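Local coordinates for protein CalG4 (PDB 3IA7) that has the two-domain GT-B fold of the glycosyltransferase superfamily, with two Rossmann-like domains facing each other across a cleft, at residues D104-D109 / A121-P126; F192-F197 / R374-D379. All blocks are in the same frame, centred on the assembly; numbering follows the deposited sequence. Where two conformers were deposited one is given.

Overall arrangement
Contact 1 lies within one Rossmann-like domain and contact 2 joins the two; their centres are about 30 Å apart and they share no residue. In contact 1, residues 104-109 and 121-126 belong to a single beta-alpha-beta unit of the seven-stranded parallel sheet. Contact 2 brings the loop 192-197, which follows another strand of that sheet, against the helix 367-381 of the C-terminal half. Contact 1 is partly buried and grades from apolar packing to a water-bridged charged pair at its more exposed end. Contact 2 is a buried contact, dominated by a selenomethionine chain between proline and phenylalanine, with a serine-aspartate hydrogen bond, of uncertain exact geometry, where the contact is partly exposed.

Contact 1 of 2, residues D104-D109 / A121-P126; sequences DLVVYD and ARWDRP
Val-106 and Trp-123 cross at about a right angle where helix 113-123 ends and the chain runs on into strand 127-131 of the beta-alpha-beta unit that begins with strand 105-109, an element of the Rossmann-like N-terminal domain. Val-106 CG2, placed anti to the carbonyl carbon, meets the edge of the indole near its plane, 3.8 Å from Trp-123 CE3. The opposite side of the domain sheet is served by Leu-105, whose CD1 lies 3.8 Å from Pro-126 CG; helix 385-400 covers both residues there. Between these side chains the backbone makes one cross-bond: Val-106 N donates to Pro-126 O at 3.1 Å, nearly straight at 172° and in the carbonyl plane. Pro-126 stands just before strand 127-131, and the pairing continues with the backbone hydrogen bond of Val-106 with Val-128.

The helix ends in a Schellman motif with Asp-124, of positive phi, as its C-prime residue. Arg-125 is bent at chi2 (-61°), and its CD rests 3.7 Å from Asp-104 O. That bend lets Arg-125 NH1 reach Asp-124 O at 3.1 Å, the acceptor lying in the guanidinium plane but NH1 approaching from above the carbonyl plane (53° out of it). Asp-104 OD2 is held by the backbone N of His-6. The other carboxylate oxygen of Asp-104 faces a bridging water, which donates to Asp-104 OD1 at 2.7 Å and accepts from Arg-125 NH2 at 3.1 Å.

Contact 2 of 2, residues F192-F197 / R374-D379; sequences FLPKSF and RRMQRD
Met-376, modelled as selenomethionine, reaches from helix 367-381 into the turn formed by Pro-194, Ser-196 and Phe-197, in the interface between the two Rossmann-like domains of the GT-B fold. Its CG stands anti to the backbone N (chi1 -180°), and bends at chi2 and chi3 then swing the selenium and terminal methyl across the turn. The selenium packs 3.6 Å from Pro-194 CG, the two side chains crossing at about a right angle. Beyond it, the methyl CE sits at the edge of the phenyl ring, near its plane, 4.0 Å from Phe-197 CD1. The same CE lies 3.2 Å from Ser-196 OG.

One turn later comes Asp-379, whose CB is 4.2 Å from Pro-194 CB. In the conformer described, Ser-196 OG donates to Asp-379 OD2 on the anti side, 24° out of the carboxylate plane, at a very short 2.5 Å; as Asp-379 has a second conformer, the exact geometry of this bond is doubtful.

The turn itself is closed by Phe-197 N bonding to Pro-194 O. Helix 307-315 packs against both segments, Leu-311 touching Pro-194, Val-310 touching Phe-197 and Phe-314 touching Met-376, so the loop after strand 189-191 is packed against both helix 307-315 and helix 367-381.

Contact 1 of 2, residues D104-D109 / A121-P126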
loop_
_atom_site.group_PDB
_atom_site.type_symbol
_atom_site.label_atom_id
_atom_site.label_comp_id
_atom_site.label_asym_id
_atom_site.label_seq_id
_atom_site.Cartn_x
_atom_site.Cartn_y
_atom_site.Cartn_z
ATOM N N ASP A 104 3.745 24.897 12.591
ATOM C CA ASP A 104 5.217 25.003 12.703
ATOM C C ASP A 104 5.943 24.848 11.356
ATOM O O ASP A 104 7.072 25.290 11.187
ATOM C CB ASP A 104 5.698 23.874 13.598
ATOM C CG ASP A 104 5.133 23.967 14.990
ATOM O OD1 ASP A 104 4.939 25.095 15.472
ATOM O OD2 ASP A 104 4.864 22.911 15.590
ATOM N N LEU A 105 5.289 24.187 10.411
ATOM C CA LEU A 105 5.931 23.861 9.120
ATOM C C LEU A 105 4.863 23.777 8.011
ATOM O O LEU A 105 3.795 23.242 8.279
ATOM C CB LEU A 105 6.641 22.508 9.236
ATOM C CG LEU A 105 7.260 22.019 7.928
ATOM C CD1 LEU A 105 8.501 22.898 7.526
ATOM C CD2 LEU A 105 7.594 20.499 8.053
ATOM N N VAL A 106 5.141 24.310 6.811
ATOM C CA VAL A 106 4.233 24.227 5.650
ATOM C C VAL A 106 4.832 23.224 4.670
ATOM O O VAL A 106 6.013 23.340 4.266
ATOM C CB VAL A 106 4.082 25.634 4.968
ATOM C CG1 VAL A 106 3.250 25.584 3.659
ATOM C CG2 VAL A 106 3.461 26.650 5.982
ATOM N N VAL A 107 4.103 22.190 4.344
ATOM C CA VAL A 107 4.621 21.228 3.366
ATOM C C VAL A 107 3.665 21.417 2.194
ATOM O O VAL A 107 2.449 21.259 2.363
ATOM C CB VAL A 107 4.552 19.798 3.917
ATOM C CG1 VAL A 107 5.015 18.784 2.831
ATOM C CG2 VAL A 107 5.430 19.649 5.184
ATOM N N TYR A 108 4.165 21.785 1.036
ATOM C CA TYR A 108 3.272 22.005 -0.118
ATOM C C TYR A 108 3.699 21.187 -1.327
ATOM O O TYR A 108 4.909 21.011 -1.632
ATOM C CB TYR A 108 3.254 23.497 -0.502
ATOM C CG TYR A 108 4.642 24.056 -0.903
ATOM C CD1 TYR A 108 5.043 24.068 -2.261
ATOM C CD2 TYR A 108 5.515 24.606 0.040
ATOM C CE1 TYR A 108 6.297 24.555 -2.647
ATOM C CE2 TYR A 108 6.825 25.149 -0.371
ATOM C CZ TYR A 108 7.166 25.092 -1.741
ATOM O OH TYR A 108 8.377 25.589 -2.205
ATOM N N ASP A 109 2.696 20.712 -2.054
ATOM C CA ASP A 109 2.983 20.081 -3.349
ATOM C C ASP A 109 3.377 21.148 -4.339
ATOM O O ASP A 109 2.988 22.314 -4.227
ATOM C CB ASP A 109 1.739 19.320 -3.858
ATOM C CG ASP A 109 1.950 18.714 -5.249
ATOM O OD1 ASP A 109 2.611 17.662 -5.298
ATOM O OD2 ASP A 109 1.469 19.300 -6.275
ATOM N N ALA A 121 5.714 32.558 3.967
ATOM C CA ALA A 121 6.119 33.943 4.168
ATOM C C ALA A 121 5.246 34.672 5.202
ATOM O O ALA A 121 5.765 35.272 6.138
ATOM C CB ALA A 121 6.112 34.694 2.821
ATOM N N ARG A 122 3.934 34.629 5.029
ATOM C CA ARG A 122 3.028 35.365 5.916
ATOM C C ARG A 122 3.096 34.815 7.337
ATOM O O ARG A 122 3.155 35.576 8.294
ATOM C CB ARG A 122 1.568 35.362 5.448
ATOM C CG ARG A 122 0.612 36.110 6.465
ATOM C CD ARG A 122 -0.663 36.543 5.745
ATOM N NE ARG A 122 -0.388 37.542 4.720
ATOM C CZ ARG A 122 -1.246 37.882 3.763
ATOM N NH1 ARG A 122 -2.474 37.317 3.700
ATOM N NH2 ARG A 122 -0.874 38.782 2.886
ATOM N N TRP A 123 3.122 33.502 7.459
ATOM C CA TRP A 123 3.200 32.882 8.778
ATOM C C TRP A 123 4.606 32.923 9.407
ATOM O O TRP A 123 4.737 32.661 10.614
ATOM C CB TRP A 123 2.674 31.442 8.743
ATOM C CG TRP A 123 1.170 31.329 8.546
ATOM C CD1 TRP A 123 0.195 32.259 8.852
ATOM C CD2 TRP A 123 0.498 30.204 8.035
ATOM N NE1 TRP A 123 -1.055 31.776 8.523
ATOM C CE2 TRP A 123 -0.892 30.495 8.049
ATOM C CE3 TRP A 123 0.930 28.953 7.571
ATOM C CZ2 TRP A 123 -1.820 29.600 7.591
ATOM C CZ3 TRP A 123 -0.010 28.058 7.133
ATOM C CH2 TRP A 123 -1.372 28.383 7.168
ATOM N N ASP A 124 5.622 33.262 8.596
ATOM C CA ASP A 124 7.040 33.258 8.988
ATOM C C ASP A 124 7.458 31.853 9.482
ATOM O O ASP A 124 7.876 31.665 10.649
ATOM C CB ASP A 124 7.329 34.361 10.040
ATOM C CG ASP A 124 8.820 34.446 10.429
ATOM O OD1 ASP A 124 9.683 34.158 9.610
ATOM O OD2 ASP A 124 9.141 34.776 11.582
ATOM N N ARG A 125 7.309 30.882 8.589
ATOM C CA ARG A 125 7.556 29.470 8.914
ATOM C C ARG A 125 8.389 28.862 7.812
ATOM O O ARG A 125 8.293 29.305 6.680
ATOM C CB ARG A 125 6.221 28.699 9.067
ATOM C CG ARG A 125 5.383 29.118 10.279
ATOM C CD ARG A 125 6.159 28.854 11.581
ATOM N NE ARG A 125 5.355 29.091 12.802
ATOM C CZ ARG A 125 5.351 30.206 13.538
ATOM N NH1 ARG A 125 6.100 31.270 13.209
ATOM N NH2 ARG A 125 4.590 30.261 14.631
ATOM N N PRO A 126 9.164 27.811 8.128
ATOM C CA PRO A 126 9.902 27.060 7.115
ATOM C C PRO A 126 8.936 26.257 6.257
ATOM O O PRO A 126 7.763 26.004 6.661
ATOM C CB PRO A 126 10.829 26.137 7.941
ATOM C CG PRO A 126 10.088 25.928 9.214
ATOM C CD PRO A 126 9.350 27.255 9.484
HETATM O O HOH W 1 3.552 27.400 14.909
#

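Contact 2 of 2, residues F192-F197 / R374-D379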
loop_
_atom_site.group_PDB
_atom_site.type_symbol
_atom_site.label_atom_id
_atom_site.label_comp_id
_atom_site.label_asym_id
_atom_site.label_seq_id
_atom_site.Cartn_x
_atom_site.Cartn_y
_atom_site.Cartn_z
ATOM N N PHE A 192 9.290 12.236 -5.154
ATOM C CA PHE A 192 8.827 10.833 -5.007
ATOM C C PHE A 192 9.246 9.960 -6.178
ATOM O O PHE A 192 8.425 9.226 -6.786
ATOM C CB PHE A 192 7.302 10.833 -4.784
ATOM C CG PHE A 192 6.908 11.519 -3.482
ATOM C CD1 PHE A 192 7.350 11.021 -2.254
ATOM C CD2 PHE A 192 6.081 12.641 -3.507
ATOM C CE1 PHE A 192 7.004 11.655 -1.040
ATOM C CE2 PHE A 192 5.709 13.277 -2.285
ATOM C CZ PHE A 192 6.200 12.800 -1.069
ATOM N N LEU A 193 10.521 10.096 -6.559
ATOM C CA LEU A 193 11.100 9.369 -7.697
ATOM C C LEU A 193 12.441 8.832 -7.250
ATOM O O LEU A 193 13.043 9.406 -6.344
ATOM C CB LEU A 193 11.426 10.285 -8.893
ATOM C CG LEU A 193 10.299 11.202 -9.423
ATOM C CD1 LEU A 193 10.847 11.986 -10.571
ATOM C CD2 LEU A 193 9.123 10.479 -9.924
ATOM N N PRO A 194 12.888 7.748 -7.872
ATOM C CA PRO A 194 14.281 7.361 -7.630
ATOM C C PRO A 194 15.186 8.328 -8.355
ATOM O O PRO A 194 14.856 8.823 -9.447
ATOM C CB PRO A 194 14.359 5.932 -8.180
ATOM C CG PRO A 194 13.367 5.890 -9.311
ATOM C CD PRO A 194 12.193 6.812 -8.779
ATOM N N LYS A 195 16.338 8.611 -7.755
ATOM C CA LYS A 195 17.214 9.608 -8.319
ATOM C C LYS A 195 17.599 9.320 -9.785
ATOM O O LYS A 195 17.761 10.249 -10.619
ATOM C CB LYS A 195 18.475 9.737 -7.449
ATOM C CG LYS A 195 19.296 10.965 -7.812
ATOM C CD LYS A 195 20.440 11.157 -6.775
ATOM C CE LYS A 195 21.106 12.515 -6.962
ATOM N NZ LYS A 195 22.214 12.621 -6.000
ATOM N N SER A 196 17.766 8.041 -10.127
ATOM C CA SER A 196 18.236 7.754 -11.466
ATOM C C SER A 196 17.200 8.129 -12.531
ATOM O O SER A 196 17.524 8.128 -13.729
ATOM C CB SER A 196 18.620 6.274 -11.629
ATOM O OG SER A 196 17.519 5.455 -11.306
ATOM N N PHE A 197 15.939 8.252 -12.122
ATOM C CA PHE A 197 14.870 8.550 -13.080
ATOM C C PHE A 197 14.849 10.074 -13.338
ATOM O O PHE A 197 14.277 10.539 -14.333
ATOM C CB PHE A 197 13.501 8.108 -12.533
ATOM C CG PHE A 197 12.409 8.054 -13.583
ATOM C CD1 PHE A 197 12.550 7.220 -14.694
ATOM C CD2 PHE A 197 11.244 8.793 -13.434
ATOM C CE1 PHE A 197 11.528 7.137 -15.702
ATOM C CE2 PHE A 197 10.189 8.700 -14.423
ATOM C CZ PHE A 197 10.365 7.850 -15.552
ATOM N N ARG A 374 15.841 -3.953 -14.247
ATOM C CA ARG A 374 16.274 -4.542 -12.972
ATOM C C ARG A 374 17.164 -3.568 -12.157
ATOM O O ARG A 374 17.031 -3.486 -10.938
ATOM C CB ARG A 374 16.959 -5.875 -13.207
ATOM C CG ARG A 374 15.917 -6.922 -13.502
ATOM C CD ARG A 374 16.475 -8.285 -13.543
ATOM N NE ARG A 374 15.495 -9.212 -14.100
ATOM C CZ ARG A 374 15.835 -10.369 -14.648
ATOM N NH1 ARG A 374 17.113 -10.698 -14.722
ATOM N NH2 ARG A 374 14.904 -11.179 -15.123
ATOM N N ARG A 375 18.027 -2.816 -12.843
ATOM C CA ARG A 375 18.808 -1.739 -12.188
ATOM C C ARG A 375 17.889 -0.664 -11.644
ATOM O O ARG A 375 18.072 -0.170 -10.509
ATOM C CB ARG A 375 19.865 -1.161 -13.151
ATOM C CG ARG A 375 21.104 -2.076 -13.338
ATOM C CD ARG A 375 22.389 -1.449 -12.681
ATOM N NE ARG A 375 23.604 -1.727 -13.469
ATOM C CZ ARG A 375 24.685 -0.943 -13.519
ATOM N NH1 ARG A 375 24.744 0.195 -12.824
ATOM N NH2 ARG A 375 25.720 -1.297 -14.270
HETATM N N MSE A 376 16.860 -0.311 -12.413
HETATM C CA MSE A 376 15.869 0.691 -11.926
HETATM C C MSE A 376 15.094 0.170 -10.709
HETATM O O MSE A 376 14.796 0.931 -9.798
HETATM C CB MSE A 376 14.856 1.107 -13.037
HETATM C CG MSE A 376 13.803 2.164 -12.555
HETATM SE SE MSE A 376 14.690 3.831 -11.941
HETATM C CE MSE A 376 15.376 4.622 -13.536
ATOM N N GLN A 377 14.733 -1.107 -10.723
ATOM C CA GLN A 377 14.086 -1.739 -9.567
ATOM C C GLN A 377 14.921 -1.597 -8.291
ATOM O O GLN A 377 14.386 -1.284 -7.206
ATOM C CB GLN A 377 13.796 -3.225 -9.846
ATOM C CG GLN A 377 13.228 -4.032 -8.648
ATOM C CD GLN A 377 12.929 -5.499 -9.032
ATOM O OE1 GLN A 377 13.627 -6.079 -9.833
ATOM N NE2 GLN A 377 11.910 -6.090 -8.418
ATOM N N ARG A 378 16.208 -1.851 -8.411
ATOM C CA ARG A 378 17.126 -1.722 -7.268
ATOM C C ARG A 378 17.203 -0.263 -6.793
ATOM O O ARG A 378 17.160 -0.045 -5.577
ATOM C CB ARG A 378 18.493 -2.382 -7.586
ATOM C CG ARG A 378 18.415 -3.980 -7.655
ATOM C CD ARG A 378 17.618 -4.598 -6.436
ATOM N NE ARG A 378 16.667 -5.684 -6.803
ATOM C CZ ARG A 378 16.026 -6.494 -5.948
ATOM N NH1 ARG A 378 16.221 -6.399 -4.637
ATOM N NH2 ARG A 378 15.203 -7.439 -6.406
ATOM N N ASP A 379 17.274 0.692 -7.734
ATOM C CA ASP A 379 17.256 2.129 -7.404
ATOM C C ASP A 379 16.027 2.467 -6.570
ATOM O O ASP A 379 16.160 3.027 -5.470
ATOM C CB ASP A 379 17.322 2.992 -8.667
ATOM C CG ASP A 379 18.647 2.877 -9.375
ATOM O OD1 ASP A 379 19.600 2.272 -8.839
ATOM O OD2 ASP A 379 18.749 3.399 -10.488
#